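Side-chain contacts in fructosyl amine: oxygen oxidoreductase (Aspergillus fumigatus, PDB 3DJE), which oxidatively deglycates fructosyl amino acids with FAD as cofactor, as an amadoriase of the MSOX/MTOX family: residues Ile191-Asn195 with Asp196-Ala200; Leu225-Lys228 with Asn229-Pro233; Val385-Lys388 with Ile389-Leu392; Met419-His422 with Asp423-Glu426. One frame throughout, in Å; residues are numbered along the deposited sequence.

Contact 1: Ile191-Asn195 with Asp196-Ala200; sequences IFENN and DVKGA
Phe192 turns its CG away from its own carbonyl carbon (chi1 -71°), and Val197 places CG2 the same way, which sets the two side chains next to each other, with Phe192 CE1 3.7 Å from Val197 CG2. The pair is an antiparallel non-hydrogen-bonded one. On the face of Glu193, the Lys198 chain bends at chi2 (-52°) and crosses the Glu193 side chain nearly at right angles, its CG 3.7 Å from Glu193 CB. The ammonium is thereby delivered to Asp196, Lys198 NZ lying 2.9 Å from OD2 on the anti side of the carboxylate, while the Glu193 carboxylate pairs with Arg209. Ser355 OG also bonds Asp196 OD2. Ile191 CG2 rests on Lys198 CB at 3.8 Å. The backbone fastens the strands at both ends of Ile191: its N meets Gly199 O and its O takes Lys198 N, each at 2.9 Å. Lys198 and Gly199 thus face Ile191 as a beta bulge; at Gly199's angles a CB would press on Lys198 O and crowd Ile191 CD1. Strands 187-193 and 196-202 form a beta hairpin, the second strand also pairing with 206-209 in a three-stranded antiparallel sheet; Tyr353 covers Phe192 edge-to-face and touches Val197.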
# COMPACT_ATOMS: atom_id res chain seq x y z
N ILE A 191 12.28 16.18 -16.93
CA ILE A 191 12.79 17.25 -17.78
C ILE A 191 12.49 18.59 -17.13
O ILE A 191 11.34 18.98 -17.06
CB ILE A 191 12.17 17.22 -19.20
CG1 ILE A 191 12.49 15.90 -19.91
CG2 ILE A 191 12.66 18.42 -20.05
CD1 ILE A 191 11.66 15.69 -21.19
N PHE A 192 13.53 19.29 -16.67
CA PHE A 192 13.35 20.60 -16.02
C PHE A 192 13.74 21.71 -16.99
O PHE A 192 14.90 21.81 -17.39
CB PHE A 192 14.17 20.71 -14.74
CG PHE A 192 13.65 19.84 -13.61
CD1 PHE A 192 12.71 20.34 -12.71
CD2 PHE A 192 14.12 18.54 -13.44
CE1 PHE A 192 12.24 19.54 -11.65
CE2 PHE A 192 13.65 17.74 -12.39
CZ PHE A 192 12.72 18.24 -11.50
N GLU A 193 12.75 22.50 -17.39
CA GLU A 193 12.96 23.53 -18.41
C GLU A 193 12.15 24.75 -18.04
O GLU A 193 10.92 24.65 -17.86
CB GLU A 193 12.51 22.98 -19.77
CG GLU A 193 12.59 23.92 -20.97
CD GLU A 193 11.82 23.34 -22.16
OE1 GLU A 193 10.77 23.90 -22.54
OE2 GLU A 193 12.24 22.29 -22.70
N ASN A 194 12.83 25.88 -17.91
CA ASN A 194 12.16 27.15 -17.61
C ASN A 194 11.20 27.07 -16.41
O ASN A 194 10.03 27.50 -16.47
CB ASN A 194 11.46 27.68 -18.87
CG ASN A 194 12.45 28.07 -19.96
OD1 ASN A 194 13.51 28.65 -19.67
ND2 ASN A 194 12.13 27.76 -21.21
N ASN A 195 11.72 26.53 -15.31
CA ASN A 195 11.00 26.35 -14.04
C ASN A 195 9.70 25.55 -14.15
O ASN A 195 8.74 25.80 -13.42
CB ASN A 195 10.76 27.70 -13.33
CG ASN A 195 12.01 28.24 -12.67
OD1 ASN A 195 13.08 27.62 -12.72
ND2 ASN A 195 11.88 29.41 -12.05
N ASP A 196 9.69 24.58 -15.05
CA ASP A 196 8.57 23.66 -15.15
C ASP A 196 9.11 22.27 -15.46
O ASP A 196 10.29 22.12 -15.83
CB ASP A 196 7.62 24.13 -16.26
CG ASP A 196 6.26 23.44 -16.23
OD1 ASP A 196 5.94 22.78 -15.23
OD2 ASP A 196 5.53 23.59 -17.23
N VAL A 197 8.27 21.26 -15.26
CA VAL A 197 8.57 19.88 -15.67
C VAL A 197 7.87 19.61 -16.99
O VAL A 197 6.64 19.74 -17.09
CB VAL A 197 8.12 18.87 -14.61
CG1 VAL A 197 8.14 17.43 -15.19
CG2 VAL A 197 9.02 19.00 -13.37
N LYS A 198 8.66 19.22 -18.00
CA LYS A 198 8.17 19.06 -19.38
C LYS A 198 8.02 17.61 -19.82
O LYS A 198 7.70 17.35 -20.97
CB LYS A 198 9.09 19.80 -20.38
CG LYS A 198 9.23 21.32 -20.15
CD LYS A 198 7.89 22.03 -20.05
CE LYS A 198 8.10 23.54 -19.96
NZ LYS A 198 6.81 24.28 -19.74
N GLY A 199 8.25 16.69 -18.89
CA GLY A 199 8.20 15.24 -19.17
C GLY A 199 9.32 14.52 -18.45
O GLY A 199 9.72 14.93 -17.34
N ALA A 200 9.82 13.45 -19.06
CA ALA A 200 10.84 12.60 -18.43
C ALA A 200 11.81 12.03 -19.45
O ALA A 200 11.50 11.93 -20.63
CB ALA A 200 10.19 11.44 -17.67

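Contact 2: Leu225-Lys228 with Asn229-Pro233; sequences LDFK and NQLRP
A type I' beta turn from Phe227 to Gln230, closed by a backbone hydrogen bond and flanked by a CH-pi contact from Leu231, leads the chain out of the loop that follows strand 212-215 and into strand 232-242. Phe227 O is the hub: it accepts Gln230 N at 3.0 Å and the side-chain amide Gln230 NE2 at 2.9 Å. The two donors reach it from opposite faces of the carbonyl plane, each well out of it, and the oxygen lies near the plane of the Gln230 amide, so the side chain reinforces the turn. Gln230 can curl back because its CG sits beside the backbone N (chi1 -74°); the other end of the amide, OE1, accepts from Asn396 N, the two bonds fixing which way round it lies. One residue on, Leu231 puts CD1 over the middle of the Phe227 ring, 3.5 Å from its centroid and almost exactly on the normal. Leu225 CD2 lies over the opposite face, offset toward the rim, so the ring is sandwiched between two leucine methyls. Before the turn, Asp226 makes an Asx turn: OD1 accepts Lys228 N at 2.9 Å, and OD2 forms a salt bridge with Lys228 NZ at 2.8 Å, both donors standing above the carboxylate plane. The lysine chain bends at chi2 to get there. Around the turn, Phe227 packs on Leu358 and Cys360 of strand 356-360 and on Leu346 of strand 346-347, while Lys228 and Gln230 touch Pro397 and Ala400 at helix 397-400.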
# COMPACT_ATOMS: atom_id res chain seq x y z
N LEU A 225 12.26 14.58 -7.44
CA LEU A 225 11.77 15.89 -7.06
C LEU A 225 12.16 16.16 -5.62
O LEU A 225 12.22 15.23 -4.82
CB LEU A 225 10.23 15.90 -7.17
CG LEU A 225 9.42 17.17 -6.96
CD1 LEU A 225 9.51 18.06 -8.17
CD2 LEU A 225 7.96 16.83 -6.69
N ASP A 226 12.38 17.43 -5.28
CA ASP A 226 12.55 17.83 -3.89
C ASP A 226 11.20 17.93 -3.18
O ASP A 226 10.47 18.90 -3.37
CB ASP A 226 13.28 19.18 -3.82
CG ASP A 226 13.62 19.62 -2.40
OD1 ASP A 226 13.29 18.90 -1.42
OD2 ASP A 226 14.21 20.71 -2.25
N PHE A 227 10.88 16.93 -2.36
CA PHE A 227 9.62 16.94 -1.63
C PHE A 227 9.65 17.74 -0.34
O PHE A 227 8.68 17.71 0.43
CB PHE A 227 9.13 15.51 -1.36
CG PHE A 227 8.46 14.88 -2.55
CD1 PHE A 227 9.21 14.19 -3.51
CD2 PHE A 227 7.08 14.99 -2.72
CE1 PHE A 227 8.58 13.60 -4.61
CE2 PHE A 227 6.44 14.39 -3.82
CZ PHE A 227 7.19 13.72 -4.77
N LYS A 228 10.75 18.44 -0.06
CA LYS A 228 10.84 19.22 1.18
C LYS A 228 10.52 18.37 2.43
O LYS A 228 9.75 18.79 3.30
CB LYS A 228 9.92 20.45 1.10
CG LYS A 228 10.04 21.28 -0.18
CD LYS A 228 11.42 21.90 -0.32
CE LYS A 228 11.50 22.77 -1.56
NZ LYS A 228 12.91 23.18 -1.83
N ASN A 229 11.09 17.17 2.48
CA ASN A 229 10.95 16.23 3.60
C ASN A 229 9.54 15.69 3.78
O ASN A 229 9.24 15.08 4.80
CB ASN A 229 11.49 16.82 4.92
CG ASN A 229 12.96 17.20 4.82
OD1 ASN A 229 13.77 16.45 4.26
ND2 ASN A 229 13.31 18.37 5.35
N GLN A 230 8.67 15.87 2.78
CA GLN A 230 7.29 15.37 2.92
C GLN A 230 7.15 13.85 2.86
O GLN A 230 6.16 13.30 3.36
CB GLN A 230 6.36 16.00 1.89
CG GLN A 230 6.00 17.44 2.16
CD GLN A 230 5.21 18.02 1.02
OE1 GLN A 230 3.98 17.96 1.01
NE2 GLN A 230 5.91 18.57 0.03
N LEU A 231 8.12 13.16 2.24
CA LEU A 231 7.99 11.69 2.09
C LEU A 231 9.08 10.92 2.83
O LEU A 231 10.25 11.25 2.71
CB LEU A 231 7.99 11.29 0.61
CG LEU A 231 6.92 11.87 -0.33
CD1 LEU A 231 7.18 11.41 -1.76
CD2 LEU A 231 5.53 11.45 0.13
N ARG A 232 8.69 9.88 3.57
CA ARG A 232 9.66 8.96 4.17
C ARG A 232 9.45 7.57 3.57
O ARG A 232 8.53 6.84 3.99
CB ARG A 232 9.49 8.87 5.70
CG ARG A 232 10.56 7.98 6.36
CD ARG A 232 10.25 7.71 7.84
NE ARG A 232 9.05 6.88 8.01
CZ ARG A 232 8.46 6.63 9.18
NH1 ARG A 232 8.95 7.18 10.30
NH2 ARG A 232 7.37 5.87 9.24
N PRO A 233 10.28 7.19 2.58
CA PRO A 233 10.22 5.81 2.09
C PRO A 233 10.46 4.83 3.23
O PRO A 233 11.45 4.95 3.97
CB PRO A 233 11.35 5.76 1.05
CG PRO A 233 11.47 7.15 0.57
CD PRO A 233 11.27 7.99 1.83

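Contact 3: Val385-Lys388 with Ile389-Leu392; sequences VPQK and IHEL
Val385 and Ile389 meet through methyl groups one turn apart at the start of helix 387-393, Val385 CG1 lying 4.1 Å from Ile389 CG2. The valine holds CG1 anti to its backbone N, which carries this methyl across the first turn to 3.8 Å from His390 CB. Ile389 sends its longer branch the other way: with CG1 beside the backbone N (chi1 -63°) and the chain extended, CD1 runs alongside the Pro386 ring and comes 4.0 Å from its CG. On another side, Gln387 bends at chi2 (62°), bringing NE2 to the edge of the His390 imidazole, in the ring plane and 3.7 Å from CD2, with amide and ring planes 42° apart. Glu391 is bent likewise and lies beside Gln387. Pro386 occupies the N-cap position, and its carbonyl accepts His390 N at 2.8 Å in a nearly straight bond, with a weaker one from Ile389 N. Chemically, the turn is split: Val385 packs on Leu376 of helix 373-382 and Ile389 on Ile72 of helix 64-83, whereas the charged Lys388 NZ and Glu391 OE2 pair with Glu68 and Lys394.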
# COMPACT_ATOMS: atom_id res chain seq x y z
N VAL A 385 -10.62 19.43 -7.45
CA VAL A 385 -10.65 18.88 -6.10
C VAL A 385 -11.44 19.83 -5.19
O VAL A 385 -11.17 21.02 -5.20
CB VAL A 385 -9.22 18.67 -5.52
CG1 VAL A 385 -9.28 18.04 -4.14
CG2 VAL A 385 -8.39 17.79 -6.44
N PRO A 386 -12.44 19.31 -4.44
CA PRO A 386 -13.17 20.17 -3.50
C PRO A 386 -12.24 20.73 -2.42
O PRO A 386 -11.33 20.02 -1.96
CB PRO A 386 -14.17 19.20 -2.86
CG PRO A 386 -14.29 18.07 -3.81
CD PRO A 386 -12.94 17.93 -4.44
N GLN A 387 -12.48 21.98 -2.03
CA GLN A 387 -11.63 22.66 -1.06
C GLN A 387 -11.39 21.83 0.21
O GLN A 387 -10.26 21.72 0.69
CB GLN A 387 -12.20 24.05 -0.70
CG GLN A 387 -11.42 24.80 0.39
CD GLN A 387 -9.98 25.11 -0.01
OE1 GLN A 387 -9.66 26.23 -0.43
NE2 GLN A 387 -9.09 24.12 0.12
N LYS A 388 -12.47 21.26 0.75
CA LYS A 388 -12.40 20.45 1.96
C LYS A 388 -11.35 19.33 1.85
O LYS A 388 -10.56 19.13 2.78
CB LYS A 388 -13.78 19.86 2.27
CG LYS A 388 -13.83 18.92 3.46
CD LYS A 388 -15.19 18.24 3.58
CE LYS A 388 -15.36 17.52 4.93
NZ LYS A 388 -15.34 18.47 6.10
N ILE A 389 -11.35 18.64 0.72
CA ILE A 389 -10.43 17.52 0.51
C ILE A 389 -9.03 18.06 0.21
O ILE A 389 -8.03 17.61 0.79
CB ILE A 389 -10.93 16.60 -0.62
CG1 ILE A 389 -12.27 15.96 -0.22
CG2 ILE A 389 -9.87 15.51 -0.97
CD1 ILE A 389 -12.93 15.20 -1.33
N HIS A 390 -8.98 19.07 -0.66
CA HIS A 390 -7.71 19.69 -1.02
C HIS A 390 -6.89 20.11 0.19
O HIS A 390 -5.68 19.90 0.24
CB HIS A 390 -7.94 20.89 -1.93
CG HIS A 390 -6.67 21.61 -2.28
ND1 HIS A 390 -5.68 21.04 -3.04
CD2 HIS A 390 -6.23 22.84 -1.93
CE1 HIS A 390 -4.69 21.91 -3.19
NE2 HIS A 390 -4.99 23.00 -2.51
N GLU A 391 -7.55 20.71 1.18
CA GLU A 391 -6.85 21.21 2.37
C GLU A 391 -6.03 20.13 3.08
O GLU A 391 -4.96 20.41 3.64
CB GLU A 391 -7.85 21.87 3.33
CG GLU A 391 -7.24 22.87 4.30
CD GLU A 391 -6.29 23.88 3.64
OE1 GLU A 391 -6.60 24.41 2.54
OE2 GLU A 391 -5.22 24.13 4.24
N LEU A 392 -6.52 18.89 3.04
CA LEU A 392 -5.83 17.79 3.71
C LEU A 392 -4.71 17.16 2.87
O LEU A 392 -3.69 16.77 3.42
CB LEU A 392 -6.82 16.70 4.13
CG LEU A 392 -6.27 15.65 5.09
CD1 LEU A 392 -5.85 16.29 6.43
CD2 LEU A 392 -7.27 14.51 5.33

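Contact 4: Met419-His422 with Asp423-Glu426; sequences MDFH and DVKE
Asp420 OD2 is gripped twice by His422. His422 N reaches the anti lone pair of OD2 at 2.9 Å, and the ring nitrogen His422 ND1 comes from the syn side at 2.7 Å, the oxygen lying close to the imidazole plane. Two bonds to one oxygen hold both the backbone and the ring tilt of the histidine, and would probably steady a proton on ND1. The other oxygen, Asp420 OD1, is taken by Thr285 OG1 and Met287 N, so the buried carboxylate is satisfied at both ends. Across the turn, Asp420 O accepts Asp423 N at 3.0 Å and Phe421 O accepts Val424 N at 3.0 Å, each donor well above the carbonyl plane. One water ties the side chain of Asp423 to the strand: it accepts from Asp420 N and donates to Asp423 OD2 at 2.6 Å. With CG1 of Val424 anti to the backbone N (chi1 179°), CG2 is left beside that N and lies alongside Phe421, CD1 of Phe421 being 4.0 Å from CG2 of Val424. Beyond the turn, Lys425 NZ makes only a weak bond to His422 O. The Phe421 ring stacks on Tyr284, meets Phe300 edge-to-face, and shares Pro306 with Val424. An Asx turn leading directly into a short 3-10 segment is the motif here, ending strand 419-420, which pairs in parallel with strand 274-289.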
# COMPACT_ATOMS: atom_id res chain seq x y z
N MSE A 419 12.74 1.01 12.34
CA MSE A 419 14.03 0.35 12.18
C MSE A 419 14.75 0.81 10.91
O MSE A 419 14.23 1.64 10.16
CB MSE A 419 13.83 -1.17 12.18
CG MSE A 419 13.18 -1.66 13.45
SE MSE A 419 12.53 -3.46 13.27
CE MSE A 419 11.00 -3.07 12.12
N ASP A 420 15.95 0.29 10.68
CA ASP A 420 16.70 0.61 9.47
C ASP A 420 17.45 -0.61 8.94
O ASP A 420 18.03 -1.38 9.70
CB ASP A 420 17.65 1.79 9.71
CG ASP A 420 18.15 2.41 8.41
OD1 ASP A 420 17.64 3.49 8.03
OD2 ASP A 420 19.04 1.82 7.77
N PHE A 421 17.42 -0.78 7.62
CA PHE A 421 18.04 -1.94 7.00
C PHE A 421 19.55 -2.01 7.19
O PHE A 421 20.14 -3.09 7.10
CB PHE A 421 17.68 -2.00 5.51
CG PHE A 421 16.28 -2.51 5.24
CD1 PHE A 421 15.90 -3.80 5.62
CD2 PHE A 421 15.35 -1.70 4.59
CE1 PHE A 421 14.60 -4.28 5.36
CE2 PHE A 421 14.04 -2.17 4.34
CZ PHE A 421 13.67 -3.46 4.72
N HIS A 422 20.18 -0.86 7.45
CA HIS A 422 21.62 -0.84 7.76
C HIS A 422 21.94 -1.62 9.04
O HIS A 422 23.08 -2.05 9.23
CB HIS A 422 22.14 0.60 7.86
CG HIS A 422 22.20 1.31 6.54
ND1 HIS A 422 21.16 2.09 6.08
CD2 HIS A 422 23.16 1.34 5.59
CE1 HIS A 422 21.48 2.58 4.89
NE2 HIS A 422 22.69 2.14 4.57
N ASP A 423 20.95 -1.78 9.90
CA ASP A 423 21.09 -2.55 11.15
C ASP A 423 20.86 -4.05 10.96
O ASP A 423 21.12 -4.84 11.87
CB ASP A 423 20.14 -2.02 12.23
CG ASP A 423 20.40 -0.57 12.60
OD1 ASP A 423 21.50 -0.04 12.31
OD2 ASP A 423 19.50 0.06 13.19
N VAL A 424 20.38 -4.43 9.78
CA VAL A 424 20.10 -5.83 9.47
C VAL A 424 21.37 -6.53 9.00
O VAL A 424 22.02 -6.06 8.06
CB VAL A 424 18.98 -5.98 8.41
CG1 VAL A 424 18.73 -7.46 8.08
CG2 VAL A 424 17.70 -5.32 8.90
N LYS A 425 21.71 -7.63 9.67
CA LYS A 425 22.92 -8.42 9.39
C LYS A 425 22.65 -9.76 8.72
O LYS A 425 23.54 -10.34 8.08
CB LYS A 425 23.69 -8.66 10.70
CG LYS A 425 24.83 -7.68 10.98
CD LYS A 425 24.35 -6.30 11.43
CE LYS A 425 25.34 -5.21 11.00
NZ LYS A 425 24.97 -3.87 11.52
N GLU A 426 21.43 -10.27 8.87
CA GLU A 426 21.07 -11.58 8.37
C GLU A 426 19.70 -11.54 7.73
O GLU A 426 18.77 -10.93 8.27
CB GLU A 426 21.09 -12.61 9.51
CG GLU A 426 22.47 -12.89 10.08
CD GLU A 426 22.42 -13.77 11.32
OE1 GLU A 426 22.15 -14.99 11.18
OE2 GLU A 426 22.64 -13.24 12.43
O HOH W 1 17.04 -0.88 13.10

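The four contacts follow one another along the chain without touching. Contacts 1 and 2 come nearest, about 5 Å between closest atoms, and Tyr353 touches both, meeting Phe192 and Val197 in the first and Leu225 in the second. Contacts 2 and 4 reach the same mixed sheet, through strands 232-242 and 419-420, with closest atoms about 8 Å apart; contact 3 is equally near contact 2, but about 24 Å from contact 4. None lines the substrate pocket. The side chains of Ala200, Leu231 and Phe421 lie about 8, 9 and 10 Å from the bound FAD, and those of Leu231 and Phe421 about 13 and 12 Å from the bound thio-fructopyranose ligand FSA.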